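Local atomic coordinates of GH127 beta-L-arabinofuranoside (PDB entry 4QK0), a protein that probably hydrolyses beta-L-arabinofuranosidic linkages, releasing L-arabinose from arabinose-containing sugars as a family 127 glycoside hydrolase. Residues D189-I194 against A266-Y271. Sequence-based numbering, arbitrary orientation.
Sequences DGHQEI and AVRALY
Arg268 crosses the His191 imidazole at about a right angle, its CG methylene over the ring centre, 3.5 Å from the centroid, a CH-pi contact. From there the chain runs extended to NE, which donates to Gly190 O at 2.9 Å; the oxygen lies in the guanidinium plane, but NE stands 41° out of the carbonyl plane. The last torsion swings the guanidinium so that His191 CD2 lies over the centre of one of its faces, 3.4 Å from Arg268 CZ, the two planes 40° apart. With CG anti to the backbone N (chi1 -161°), the His191 ring is placed where its ND1 hydrogen-bonds Gln192 O, 2.8 Å away, which helps to hold its rotation. The same Gln192 O meets the edge of the Tyr271 ring, 3.2 Å from CD2. Gln192, bent at chi2, lays OE1 3.2 Å from Arg268 CB, while its NE2 is hydrogen-bonded to Gln251 OE1. Were Arg268 cut back to alanine, the His191 ring would probably lose its CH-pi partner on this face and Gly190 O this N-H donor. On the loop side, Asp189 OD1 closes an Asx turn onto His191 N at 2.7 Å. In the catalytic domain, an (alpha/alpha)6 barrel in this family, the contact joins the loop leading into helix 194-205, with Glu193 at its N-cap, to the start of helix 266-283. Helix 140-158 packs against Glu193 and Ile194, whereas Tyr271 reaches helices 334-350 and 413-422.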
ATOM      1  N   ASP A 189      -0.092  28.807  12.471  1.00 21.92           N
ATOM      2  CA  ASP A 189      -1.186  27.937  11.985  1.00 22.19           C
ATOM      3  C   ASP A 189      -0.634  26.556  11.663  1.00 23.62           C
ATOM      4  O   ASP A 189       0.516  26.393  11.220  1.00 21.91           O
ATOM      5  CB  ASP A 189      -1.879  28.530  10.752  1.00 24.55           C
ATOM      6  CG  ASP A 189      -3.301  27.925  10.476  1.00 25.35           C
ATOM      7  OD1 ASP A 189      -3.428  26.702  10.254  1.00 26.78           O
ATOM      8  OD2 ASP A 189      -4.261  28.705  10.418  1.00 23.64           O
ATOM      9  N   GLY A 190      -1.464  25.555  11.953  1.00 25.35           N
ATOM     10  CA  GLY A 190      -1.194  24.163  11.609  1.00 24.12           C
ATOM     11  C   GLY A 190      -1.084  23.971  10.134  1.00 20.56           C
ATOM     12  O   GLY A 190      -0.424  23.045   9.660  1.00 21.89           O
ATOM     13  N   HIS A 191      -1.657  24.898   9.384  1.00 19.94           N
ATOM     14  CA  HIS A 191      -1.469  24.892   7.960  1.00 19.15           C
ATOM     15  C   HIS A 191      -0.874  26.202   7.486  1.00 22.35           C
ATOM     16  O   HIS A 191      -1.571  27.213   7.379  1.00 21.84           O
ATOM     17  CB  HIS A 191      -2.788  24.632   7.235  1.00 19.22           C
ATOM     18  CG  HIS A 191      -2.621  24.162   5.832  1.00 20.59           C
ATOM     19  ND1 HIS A 191      -1.725  24.730   4.954  1.00 20.81           N
ATOM     20  CD2 HIS A 191      -3.250  23.170   5.139  1.00 21.17           C
ATOM     21  CE1 HIS A 191      -1.804  24.114   3.781  1.00 21.08           C
ATOM     22  NE2 HIS A 191      -2.708  23.151   3.880  1.00 20.94           N
ATOM     23  N   GLN A 192       0.399  26.126   7.084  1.00 21.39           N
ATOM     24  CA  GLN A 192       1.105  27.231   6.582  1.00 22.00           C
ATOM     25  C   GLN A 192       0.431  27.785   5.354  1.00 21.49           C
ATOM     26  O   GLN A 192      -0.211  27.056   4.587  1.00 23.99           O
ATOM     27  CB  GLN A 192       2.557  26.860   6.290  1.00 22.00           C
ATOM     28  CG  GLN A 192       3.281  26.224   7.446  1.00 22.31           C
ATOM     29  CD  GLN A 192       3.177  24.693   7.478  1.00 24.32           C
ATOM     30  OE1 GLN A 192       2.096  24.140   7.346  1.00 23.37           O
ATOM     31  NE2 GLN A 192       4.320  24.009   7.636  1.00 25.55           N
ATOM     32  N   GLU A 193       0.555  29.102   5.199  1.00 19.86           N
ATOM     33  CA  GLU A 193      -0.051  29.876   4.122  1.00 21.04           C
ATOM     34  C   GLU A 193       0.042  31.380   4.462  1.00 20.81           C
ATOM     35  O   GLU A 193       0.303  32.177   3.582  1.00 21.40           O
ATOM     36  CB  GLU A 193      -1.533  29.494   3.838  1.00 20.73           C
ATOM     37  CG  GLU A 193      -2.392  30.553   3.171  1.00 21.46           C
ATOM     38  CD  GLU A 193      -2.014  30.833   1.730  1.00 24.36           C
ATOM     39  OE1 GLU A 193      -1.244  30.066   1.122  1.00 22.84           O
ATOM     40  OE2 GLU A 193      -2.518  31.833   1.175  1.00 28.66           O
ATOM     41  N   ILE A 194      -0.231  31.740   5.691  1.00 22.65           N
ATOM     42  CA  ILE A 194      -0.224  33.166   6.096  1.00 26.24           C
ATOM     43  C   ILE A 194       1.154  33.783   5.843  1.00 26.60           C
ATOM     44  O   ILE A 194       1.256  34.945   5.419  1.00 28.40           O
ATOM     45  CB  ILE A 194      -0.651  33.347   7.567  1.00 27.73           C
ATOM     46  CG1 ILE A 194      -0.886  34.826   7.916  1.00 28.19           C
ATOM     47  CG2 ILE A 194       0.374  32.794   8.528  1.00 28.98           C
ATOM     48  CD1 ILE A 194      -1.987  35.472   7.146  1.00 27.09           C
ATOM     49  N   ALA A 266       2.433  17.425   2.347  1.00 20.95           N
ATOM     50  CA  ALA A 266       3.196  17.999   1.300  1.00 21.43           C
ATOM     51  C   ALA A 266       2.824  19.429   0.958  1.00 24.92           C
ATOM     52  O   ALA A 266       3.722  20.216   0.701  1.00 25.79           O
ATOM     53  CB  ALA A 266       3.155  17.164   0.054  1.00 20.40           C
ATOM     54  N   VAL A 267       1.527  19.762   0.924  1.00 22.28           N
ATOM     55  CA  VAL A 267       1.127  21.117   0.602  1.00 21.20           C
ATOM     56  C   VAL A 267       1.576  22.071   1.709  1.00 20.48           C
ATOM     57  O   VAL A 267       2.125  23.138   1.437  1.00 20.67           O
ATOM     58  CB  VAL A 267      -0.392  21.252   0.422  1.00 24.14           C
ATOM     59  CG1 VAL A 267      -0.727  22.641  -0.041  1.00 22.44           C
ATOM     60  CG2 VAL A 267      -0.923  20.253  -0.629  1.00 23.97           C
ATOM     61  N   ARG A 268       1.359  21.680   2.942  1.00 18.91           N
ATOM     62  CA  ARG A 268       1.803  22.429   4.088  1.00 20.56           C
ATOM     63  C   ARG A 268       3.305  22.722   3.963  1.00 24.40           C
ATOM     64  O   ARG A 268       3.757  23.883   4.111  1.00 22.20           O
ATOM     65  CB  ARG A 268       1.557  21.676   5.373  1.00 21.31           C
ATOM     66  CG  ARG A 268       0.136  21.750   5.876  1.00 21.87           C
ATOM     67  CD  ARG A 268      -0.061  20.937   7.174  1.00 21.15           C
ATOM     68  NE  ARG A 268      -1.374  21.121   7.769  1.00 24.50           N
ATOM     69  CZ  ARG A 268      -2.506  20.614   7.284  1.00 24.09           C
ATOM     70  NH1 ARG A 268      -2.493  19.864   6.211  1.00 23.45           N
ATOM     71  NH2 ARG A 268      -3.656  20.913   7.857  1.00 24.83           N
ATOM     72  N   ALA A 269       4.085  21.699   3.651  1.00 23.07           N
ATOM     73  CA  ALA A 269       5.521  21.864   3.580  1.00 23.13           C
ATOM     74  C   ALA A 269       5.902  22.864   2.499  1.00 22.05           C
ATOM     75  O   ALA A 269       6.797  23.697   2.706  1.00 20.01           O
ATOM     76  CB  ALA A 269       6.209  20.523   3.323  1.00 22.46           C
ATOM     77  N   LEU A 270       5.320  22.703   1.322  1.00 21.11           N
ATOM     78  CA  LEU A 270       5.753  23.493   0.208  1.00 23.18           C
ATOM     79  C   LEU A 270       5.298  24.967   0.353  1.00 23.00           C
ATOM     80  O   LEU A 270       6.006  25.842  -0.091  1.00 21.27           O
ATOM     81  CB  LEU A 270       5.247  22.915  -1.086  1.00 24.57           C
ATOM     82  CG  LEU A 270       5.796  21.531  -1.469  1.00 28.40           C
ATOM     83  CD1 LEU A 270       5.113  21.067  -2.713  1.00 30.55           C
ATOM     84  CD2 LEU A 270       7.257  21.490  -1.708  1.00 29.43           C
ATOM     85  N   TYR A 271       4.154  25.207   0.981  1.00 20.34           N
ATOM     86  CA  TYR A 271       3.765  26.562   1.308  1.00 23.05           C
ATOM     87  C   TYR A 271       4.760  27.198   2.298  1.00 23.54           C
ATOM     88  O   TYR A 271       5.091  28.373   2.199  1.00 23.30           O
ATOM     89  CB  TYR A 271       2.362  26.614   1.904  1.00 20.74           C
ATOM     90  CG  TYR A 271       1.213  26.515   0.956  1.00 20.56           C
ATOM     91  CD1 TYR A 271       1.387  26.287  -0.401  1.00 21.64           C
ATOM     92  CD2 TYR A 271      -0.103  26.674   1.426  1.00 21.82           C
ATOM     93  CE1 TYR A 271       0.290  26.191  -1.283  1.00 21.87           C
ATOM     94  CE2 TYR A 271      -1.192  26.548   0.552  1.00 20.66           C
ATOM     95  CZ  TYR A 271      -0.993  26.303  -0.792  1.00 20.71           C
ATOM     96  OH  TYR A 271      -2.068  26.200  -1.667  1.00 19.19           O
TER